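2S Albumin protein (Dolichos, PDB 6IX1) is a seed albumin with a hemopexin-type beta-propeller fold that probably serves in protein storage and may bind small ligands. Local coordinates at residues A[3-15]-A[18-31]. Numbering follows the deposited sequence.
Sequences YINAAFRSSRAYE and FFECNKYVRVYYTP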
# COMPACT_ATOMS: atom_id res chain seq x y z
N TYR A 3 12.76 4.89 -2.14
CA TYR A 3 11.78 5.77 -1.46
C TYR A 3 10.85 4.90 -0.63
O TYR A 3 11.31 4.28 0.33
CB TYR A 3 11.17 6.80 -2.39
CG TYR A 3 12.23 7.71 -2.95
CD1 TYR A 3 13.00 7.32 -4.04
CD2 TYR A 3 12.41 8.98 -2.46
CE1 TYR A 3 13.98 8.16 -4.54
CE2 TYR A 3 13.35 9.86 -2.99
CZ TYR A 3 14.16 9.44 -4.02
OH TYR A 3 15.14 10.27 -4.53
N ILE A 4 9.58 4.91 -1.00
CA ILE A 4 8.55 4.16 -0.24
C ILE A 4 8.29 2.81 -0.90
O ILE A 4 7.95 2.79 -2.10
CB ILE A 4 7.30 5.02 -0.01
CG1 ILE A 4 7.68 6.28 0.79
CG2 ILE A 4 6.21 4.26 0.67
CD1 ILE A 4 6.58 7.36 0.89
N ASN A 5 8.40 1.73 -0.18
CA ASN A 5 8.18 0.39 -0.68
C ASN A 5 6.78 -0.12 -0.40
O ASN A 5 6.35 -1.00 -1.15
CB ASN A 5 9.17 -0.62 -0.11
CG ASN A 5 10.58 -0.22 -0.37
OD1 ASN A 5 11.33 0.22 0.49
ND2 ASN A 5 11.00 -0.51 -1.59
N ALA A 6 6.07 0.37 0.57
CA ALA A 6 4.70 -0.02 0.83
C ALA A 6 4.00 1.00 1.70
O ALA A 6 4.71 1.71 2.46
CB ALA A 6 4.66 -1.40 1.46
N ALA A 7 2.70 1.01 1.71
CA ALA A 7 1.95 1.86 2.64
C ALA A 7 0.62 1.24 2.97
O ALA A 7 0.06 0.43 2.16
CB ALA A 7 1.76 3.21 1.98
N PHE A 8 0.01 1.62 4.07
CA PHE A 8 -1.41 1.33 4.30
C PHE A 8 -2.01 2.36 5.23
O PHE A 8 -1.31 3.03 6.01
CB PHE A 8 -1.62 -0.12 4.78
CG PHE A 8 -1.16 -0.48 6.17
CD1 PHE A 8 -1.90 -0.11 7.29
CD2 PHE A 8 0.01 -1.19 6.30
CE1 PHE A 8 -1.46 -0.49 8.55
CE2 PHE A 8 0.41 -1.59 7.58
CZ PHE A 8 -0.31 -1.20 8.70
N ARG A 9 -3.31 2.51 5.09
CA ARG A 9 -4.12 3.46 5.84
C ARG A 9 -4.50 2.88 7.19
O ARG A 9 -5.05 1.77 7.28
CB ARG A 9 -5.39 3.75 5.01
CG ARG A 9 -6.34 4.71 5.68
CD ARG A 9 -7.63 4.94 4.97
NE ARG A 9 -8.40 3.73 4.81
CZ ARG A 9 -9.53 3.68 4.08
NH1 ARG A 9 -9.94 4.70 3.39
NH2 ARG A 9 -10.15 2.49 3.98
N SER A 10 -4.21 3.62 8.27
CA SER A 10 -4.54 3.14 9.60
C SER A 10 -6.04 3.29 9.85
O SER A 10 -6.70 4.18 9.34
CB SER A 10 -3.80 3.94 10.65
OG SER A 10 -4.13 3.46 11.92
N SER A 11 -6.54 2.46 10.78
CA SER A 11 -7.83 2.73 11.44
C SER A 11 -7.87 4.08 12.20
O SER A 11 -8.93 4.66 12.32
CB SER A 11 -8.17 1.59 12.37
OG SER A 11 -7.17 1.53 13.37
N ARG A 12 -6.71 4.60 12.56
CA ARG A 12 -6.65 5.91 13.25
C ARG A 12 -6.74 7.01 12.25
O ARG A 12 -5.96 6.98 11.23
CB ARG A 12 -5.35 5.96 14.05
CG ARG A 12 -5.33 4.99 15.24
CD ARG A 12 -6.30 5.34 16.31
NE ARG A 12 -6.40 4.42 17.35
CZ ARG A 12 -5.70 4.46 18.49
NH1 ARG A 12 -4.73 5.33 18.63
NH2 ARG A 12 -5.99 3.61 19.45
N ALA A 13 -7.60 7.98 12.46
CA ALA A 13 -7.88 9.00 11.46
C ALA A 13 -6.60 9.70 11.04
O ALA A 13 -5.78 10.16 11.85
CB ALA A 13 -8.91 9.98 11.95
N TYR A 14 -6.43 9.81 9.73
CA TYR A 14 -5.31 10.54 9.13
C TYR A 14 -3.94 10.07 9.59
O TYR A 14 -2.99 10.83 9.54
CB TYR A 14 -5.50 12.07 9.18
CG TYR A 14 -6.64 12.47 8.29
CD1 TYR A 14 -6.43 12.65 6.94
CD2 TYR A 14 -7.96 12.61 8.72
CE1 TYR A 14 -7.49 12.87 6.07
CE2 TYR A 14 -9.03 12.82 7.86
CZ TYR A 14 -8.78 12.99 6.51
OH TYR A 14 -9.79 13.25 5.62
N GLU A 15 -3.85 8.77 9.84
CA GLU A 15 -2.55 8.12 10.04
C GLU A 15 -2.27 7.13 8.89
O GLU A 15 -3.18 6.37 8.48
CB GLU A 15 -2.47 7.41 11.40
CG GLU A 15 -2.61 8.38 12.52
CD GLU A 15 -2.41 7.82 13.92
OE1 GLU A 15 -1.66 6.84 14.07
OE2 GLU A 15 -2.93 8.49 14.86
N PHE A 18 4.20 3.93 6.42
CA PHE A 18 5.10 3.84 5.27
C PHE A 18 6.24 2.91 5.59
O PHE A 18 6.90 3.13 6.61
CB PHE A 18 5.70 5.18 4.85
CG PHE A 18 4.75 6.22 4.33
CD1 PHE A 18 3.88 5.94 3.35
CD2 PHE A 18 4.77 7.52 4.79
CE1 PHE A 18 3.05 6.90 2.82
CE2 PHE A 18 3.99 8.50 4.23
CZ PHE A 18 3.11 8.18 3.24
N PHE A 19 6.47 1.94 4.70
CA PHE A 19 7.59 0.99 4.85
C PHE A 19 8.68 1.29 3.83
O PHE A 19 8.40 1.56 2.65
CB PHE A 19 7.07 -0.46 4.66
CG PHE A 19 6.05 -0.76 5.72
CD1 PHE A 19 6.42 -1.21 6.96
CD2 PHE A 19 4.74 -0.52 5.47
CE1 PHE A 19 5.48 -1.38 7.96
CE2 PHE A 19 3.80 -0.71 6.48
CZ PHE A 19 4.18 -1.14 7.71
N GLU A 20 9.92 1.30 4.32
CA GLU A 20 11.13 1.63 3.56
C GLU A 20 12.17 0.59 3.97
O GLU A 20 12.71 0.65 5.08
CB GLU A 20 11.57 3.05 3.82
CG GLU A 20 10.41 4.01 3.74
CD GLU A 20 10.34 5.01 4.90
OE1 GLU A 20 10.59 5.92 4.53
OE2 GLU A 20 10.10 4.72 6.16
N CYS A 21 12.37 -0.38 3.10
CA CYS A 21 13.26 -1.50 3.38
C CYS A 21 12.74 -2.18 4.64
O CYS A 21 11.58 -2.57 4.72
CB CYS A 21 14.73 -1.11 3.41
SG CYS A 21 15.17 -0.37 1.84
N ASN A 22 13.63 -2.37 5.58
CA ASN A 22 13.33 -3.03 6.88
C ASN A 22 12.83 -2.08 7.95
O ASN A 22 12.72 -2.55 9.13
CB ASN A 22 14.54 -3.82 7.40
CG ASN A 22 15.74 -2.92 7.67
OD1 ASN A 22 15.80 -1.79 7.19
ND2 ASN A 22 16.75 -3.44 8.34
N LYS A 23 12.45 -0.88 7.58
CA LYS A 23 12.05 0.13 8.57
C LYS A 23 10.74 0.76 8.20
O LYS A 23 10.17 0.50 7.11
CB LYS A 23 13.12 1.21 8.66
CG LYS A 23 14.46 0.66 9.15
CD LYS A 23 15.61 1.62 9.21
CE LYS A 23 16.96 0.93 9.40
NZ LYS A 23 17.40 0.28 8.13
N TYR A 24 10.16 1.53 9.09
CA TYR A 24 8.88 2.21 8.79
C TYR A 24 8.76 3.50 9.59
O TYR A 24 9.53 3.71 10.55
CB TYR A 24 7.70 1.28 9.10
CG TYR A 24 7.34 1.17 10.55
CD1 TYR A 24 8.09 0.45 11.42
CD2 TYR A 24 6.26 1.88 11.06
CE1 TYR A 24 7.82 0.49 12.80
CE2 TYR A 24 5.94 1.86 12.41
CZ TYR A 24 6.71 1.11 13.28
OH TYR A 24 6.44 1.11 14.61
N VAL A 25 7.82 4.34 9.20
CA VAL A 25 7.32 5.51 9.95
C VAL A 25 5.82 5.44 9.98
O VAL A 25 5.16 4.80 9.13
CB VAL A 25 7.79 6.87 9.44
CG1 VAL A 25 9.28 7.06 9.69
CG2 VAL A 25 7.38 7.10 8.03
N ARG A 26 5.23 6.08 10.96
CA ARG A 26 3.80 6.34 11.03
C ARG A 26 3.66 7.86 10.96
O ARG A 26 4.35 8.58 11.72
CB ARG A 26 3.20 5.79 12.32
CG ARG A 26 1.73 6.08 12.41
CD ARG A 26 1.15 5.26 13.56
NE ARG A 26 1.89 5.46 14.80
CZ ARG A 26 1.65 6.28 15.78
NH1 ARG A 26 0.53 6.86 15.91
NH2 ARG A 26 2.59 6.34 16.68
N VAL A 27 2.85 8.38 10.06
CA VAL A 27 2.70 9.81 9.79
C VAL A 27 1.24 10.24 9.98
O VAL A 27 0.33 9.47 9.55
CB VAL A 27 3.20 10.07 8.33
CG1 VAL A 27 2.90 11.50 7.89
CG2 VAL A 27 4.69 9.79 8.16
N TYR A 28 1.07 11.42 10.54
CA TYR A 28 -0.22 12.10 10.67
C TYR A 28 -0.28 13.04 9.48
O TYR A 28 0.46 14.05 9.45
CB TYR A 28 -0.23 12.84 12.01
CG TYR A 28 -1.56 13.33 12.51
CD1 TYR A 28 -2.69 12.56 12.41
CD2 TYR A 28 -1.61 14.46 13.35
CE1 TYR A 28 -3.85 12.89 13.07
CE2 TYR A 28 -2.80 14.83 13.92
CZ TYR A 28 -3.89 14.01 13.87
OH TYR A 28 -5.08 14.42 14.49
N TYR A 29 -1.10 12.73 8.50
CA TYR A 29 -1.00 13.39 7.16
C TYR A 29 -2.14 14.38 6.97
O TYR A 29 -3.20 14.28 7.58
CB TYR A 29 -0.86 12.39 6.00
CG TYR A 29 -2.03 11.52 5.78
CD1 TYR A 29 -2.24 10.38 6.51
CD2 TYR A 29 -2.87 11.83 4.72
CE1 TYR A 29 -3.32 9.57 6.25
CE2 TYR A 29 -3.99 11.06 4.51
CZ TYR A 29 -4.23 9.93 5.27
OH TYR A 29 -5.35 9.21 4.94
N THR A 30 -1.90 15.23 5.98
CA THR A 30 -2.74 16.42 5.78
C THR A 30 -2.99 16.55 4.28
O THR A 30 -2.18 17.07 3.54
CB THR A 30 -2.10 17.67 6.37
OG1 THR A 30 -0.82 17.93 5.75
CG2 THR A 30 -1.99 17.53 7.87
N PRO A 31 -4.13 16.04 3.74
CA PRO A 31 -4.37 16.18 2.31
C PRO A 31 -4.30 17.63 1.84
O PRO A 31 -4.84 18.54 2.49
CB PRO A 31 -5.81 15.66 2.17
CG PRO A 31 -5.89 14.59 3.24
CD PRO A 31 -5.12 15.19 4.40
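The first blade of a four-bladed hemopexin-type beta-propeller has its inner strands joined here, Ala6 and Ala7 of strand 6-9 pairing antiparallel with Phe19 and Phe18 of strand 15-20; the chain then turns back into strand 23-28, and strand 37-44 completes the blade. It is a worked example of a hairpin whose regular pairing is interrupted by a bulge. Asn5 and Ala6 both face Phe19 in a classic beta bulge: Phe19 O takes a bond from Asn5 N (2.8 Å) and a weak one from Ala6 N, while Phe19 N returns an almost straight bond to Ala6 O (2.9 Å, 179° at the hydrogen). Asn5 OD1 accepts the N-H of Cys21 (OD1 to N 2.9 Å), within the type II' turn from Glu20 to Lys23, the donor tilted from the carbonyl plane.

On the face bearing Ala7 and Phe18, Ile4 CD1 sits over the centre of the Phe18 ring in a CH-pi contact, with Ala7 CB at the ring's edge. On the face of Ala6 and Phe19, the Phe8 and Phe19 planes are 27° apart, so offset that the rings hardly overlap, and touch through their CE2 atoms (3.7 Å).

At the far end Tyr14 O receives Tyr29 N. With CG between backbone N and carbonyl carbon (chi1 66°), the Tyr29 ring reaches back to Tyr14, whose CD1 lies over the outer part of one Tyr29 face, 3.8 Å from Tyr29 CE2; the Tyr29 hydroxyl bonds to His178 ND1. Arg26 NH1 forms a salt bridge with Glu15 OE1, and its NH2 bonds to Thr40 OG1 of the next strand. A leucine in place of Arg26 would probably leave the Glu15 carboxylate without its charged mate and Thr40 without this donor. In the salt bridge, Glu15 OE1 lies in the guanidinium plane, whereas NH1 meets OE1 from above the carboxylate plane at 2.9 Å.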